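Local coordinates for protein phenol hydroxylase component phN (Pseudomonas stutzeri, PDB 3U52) that probably hydroxylates phenol and related aromatics at a carboxylate-bridged diiron centre, as the large subunit of a multicomponent monooxygenase, at residues 58-61 / 62-66. Sequence-based numbering, arbitrary orientation.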
ATOM      1  N   MET A  58       0.599  24.564   2.377  1.00 22.29           N
ATOM      2  CA  MET A  58       0.679  23.675   1.223  1.00 22.48           C
ATOM      3  C   MET A  58       1.706  22.533   1.400  1.00 22.18           C
ATOM      4  O   MET A  58       1.453  21.423   0.958  1.00 20.31           O
ATOM      5  CB  MET A  58       0.936  24.425  -0.080  1.00 22.03           C
ATOM      6  CG  MET A  58      -0.294  25.138  -0.629  1.00 21.47           C
ATOM      7  SD  MET A  58      -1.786  24.108  -0.678  1.00 28.80           S
ATOM      8  CE  MET A  58      -1.345  22.640  -1.553  1.00 26.06           C
ATOM      9  N   ASP A  59       2.839  22.815   2.045  1.00 22.04           N
ATOM     10  CA  ASP A  59       3.901  21.801   2.252  1.00 22.49           C
ATOM     11  C   ASP A  59       3.321  20.599   3.004  1.00 21.56           C
ATOM     12  O   ASP A  59       3.480  19.470   2.572  1.00 20.89           O
ATOM     13  CB  ASP A  59       5.125  22.401   3.015  1.00 23.42           C
ATOM     14  CG  ASP A  59       4.752  23.033   4.368  1.00 28.73           C
ATOM     15  OD1 ASP A  59       3.908  23.948   4.411  1.00 33.45           O
ATOM     16  OD2 ASP A  59       5.287  22.624   5.431  1.00 34.44           O
ATOM     17  N   ALA A  60       2.618  20.876   4.103  1.00 20.41           N
ATOM     18  CA  ALA A  60       1.997  19.863   4.954  1.00 20.52           C
ATOM     19  C   ALA A  60       0.837  19.134   4.266  1.00 21.05           C
ATOM     20  O   ALA A  60       0.672  17.924   4.466  1.00 21.57           O
ATOM     21  CB  ALA A  60       1.485  20.537   6.195  1.00 21.03           C
ATOM     22  N   TYR A  61       0.047  19.863   3.452  1.00 20.41           N
ATOM     23  CA  TYR A  61      -1.017  19.243   2.618  1.00 20.07           C
ATOM     24  C   TYR A  61      -0.405  18.181   1.663  1.00 20.40           C
ATOM     25  O   TYR A  61      -0.818  17.006   1.661  1.00 19.92           O
ATOM     26  CB  TYR A  61      -1.811  20.315   1.838  1.00 20.84           C
ATOM     27  CG  TYR A  61      -2.929  19.711   1.000  1.00 19.32           C
ATOM     28  CD1 TYR A  61      -2.700  19.313  -0.334  1.00 21.11           C
ATOM     29  CD2 TYR A  61      -4.183  19.499   1.559  1.00 18.52           C
ATOM     30  CE1 TYR A  61      -3.704  18.700  -1.103  1.00 19.08           C
ATOM     31  CE2 TYR A  61      -5.226  18.884   0.788  1.00 20.58           C
ATOM     32  CZ  TYR A  61      -4.965  18.496  -0.527  1.00 21.32           C
ATOM     33  OH  TYR A  61      -5.956  17.887  -1.283  1.00 20.59           O
ATOM     34  N   TRP A  62       0.595  18.570   0.865  1.00 18.22           N
ATOM     35  CA  TRP A  62       1.232  17.664  -0.060  1.00 18.01           C
ATOM     36  C   TRP A  62       1.812  16.462   0.640  1.00 19.24           C
ATOM     37  O   TRP A  62       1.612  15.336   0.176  1.00 17.97           O
ATOM     38  CB  TRP A  62       2.382  18.352  -0.806  1.00 18.95           C
ATOM     39  CG  TRP A  62       1.912  19.462  -1.794  1.00 18.21           C
ATOM     40  CD1 TRP A  62       0.835  19.445  -2.637  1.00 22.46           C
ATOM     41  CD2 TRP A  62       2.579  20.678  -2.021  1.00 18.27           C
ATOM     42  NE1 TRP A  62       0.812  20.605  -3.415  1.00 20.39           N
ATOM     43  CE2 TRP A  62       1.884  21.369  -3.053  1.00 21.18           C
ATOM     44  CE3 TRP A  62       3.773  21.230  -1.514  1.00 20.27           C
ATOM     45  CZ2 TRP A  62       2.289  22.636  -3.511  1.00 21.22           C
ATOM     46  CZ3 TRP A  62       4.174  22.499  -1.981  1.00 22.23           C
ATOM     47  CH2 TRP A  62       3.431  23.173  -2.958  1.00 18.01           C
ATOM     48  N   LYS A  63       2.519  16.698   1.753  1.00 18.33           N
ATOM     49  CA  LYS A  63       3.197  15.628   2.462  1.00 21.16           C
ATOM     50  C   LYS A  63       2.195  14.593   2.971  1.00 21.24           C
ATOM     51  O   LYS A  63       2.411  13.378   2.837  1.00 22.59           O
ATOM     52  CB  LYS A  63       3.967  16.197   3.648  1.00 19.28           C
ATOM     53  CG  LYS A  63       4.810  15.170   4.410  1.00 24.14           C
ATOM     54  CD  LYS A  63       5.350  15.787   5.671  1.00 30.35           C
ATOM     55  CE  LYS A  63       6.140  14.753   6.512  1.00 35.96           C
ATOM     56  NZ  LYS A  63       6.559  15.364   7.801  1.00 40.37           N
ATOM     57  N   TYR A  64       1.141  15.063   3.611  1.00 21.46           N
ATOM     58  CA  TYR A  64       0.205  14.126   4.208  1.00 23.30           C
ATOM     59  C   TYR A  64      -0.677  13.409   3.185  1.00 21.45           C
ATOM     60  O   TYR A  64      -0.978  12.211   3.327  1.00 20.04           O
ATOM     61  CB  TYR A  64      -0.530  14.791   5.397  1.00 27.72           C
ATOM     62  CG  TYR A  64       0.557  15.109   6.464  1.00 32.77           C
ATOM     63  CD1 TYR A  64       1.330  14.070   7.027  1.00 38.68           C
ATOM     64  CD2 TYR A  64       0.878  16.436   6.835  1.00 36.38           C
ATOM     65  CE1 TYR A  64       2.349  14.334   7.971  1.00 40.27           C
ATOM     66  CE2 TYR A  64       1.890  16.707   7.754  1.00 38.67           C
ATOM     67  CZ  TYR A  64       2.627  15.654   8.323  1.00 38.77           C
ATOM     68  OH  TYR A  64       3.643  15.918   9.256  1.00 42.24           O
ATOM     69  N   GLN A  65      -1.084  14.124   2.154  1.00 18.22           N
ATOM     70  CA  GLN A  65      -1.930  13.503   1.142  1.00 19.54           C
ATOM     71  C   GLN A  65      -1.125  12.507   0.314  1.00 20.09           C
ATOM     72  O   GLN A  65      -1.672  11.494  -0.087  1.00 20.03           O
ATOM     73  CB  GLN A  65      -2.559  14.566   0.224  1.00 19.34           C
ATOM     74  CG  GLN A  65      -3.540  15.472   0.954  1.00 18.84           C
ATOM     75  CD  GLN A  65      -4.706  14.705   1.618  1.00 21.81           C
ATOM     76  OE1 GLN A  65      -5.681  14.384   1.004  1.00 29.44           O
ATOM     77  NE2 GLN A  65      -4.595  14.461   2.874  1.00 25.87           N
ATOM     78  N   ALA A  66       0.161  12.784   0.051  1.00 18.70           N
ATOM     79  CA  ALA A  66       0.992  11.846  -0.708  1.00 20.41           C
ATOM     80  C   ALA A  66       1.141  10.510   0.045  1.00 21.21           C
ATOM     81  O   ALA A  66       1.103   9.437  -0.570  1.00 21.54           O
ATOM     82  CB  ALA A  66       2.346  12.431  -1.043  1.00 20.71           C
TER
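Over one face of the Trp62 indole lies the methyl of Met58, its CE 3.5 Å from NE1 and 3.9 Å from the centre of the five-membered ring, a CH-pi contact. Bends at chi2 and chi3 (-48° and -53°) fold the thioether back over the ring, and SD stands farther above that face in a Met-aromatic contact. Met58 O also sits above the indole, toward its rim, while accepting an almost straight hydrogen bond from Trp62 N (3.0 Å). The Tyr61 ring carries the methylene CG of Gln65 over its centre, 3.7 Å from the centroid. With CG anti to the backbone N (chi1 -179°), Tyr61 faces the residue one turn on, and Gln65 N bonds Tyr61 O at 2.9 Å. Tyr61 OH bonds Asp137 of helix 125-155 and an aromatic side chain of another protein chain; Trp62 NE1 bonds an aromatic side chain of that same chain. An alanine in place of Trp62 would probably leave the Met58 methyl without its ring and that neighbouring partner without its indole N-H. These i to i+4 pairs mark the first turns of helix 58-81, an alpha-helix joining the hydroxylase's helical core to a subunit interface.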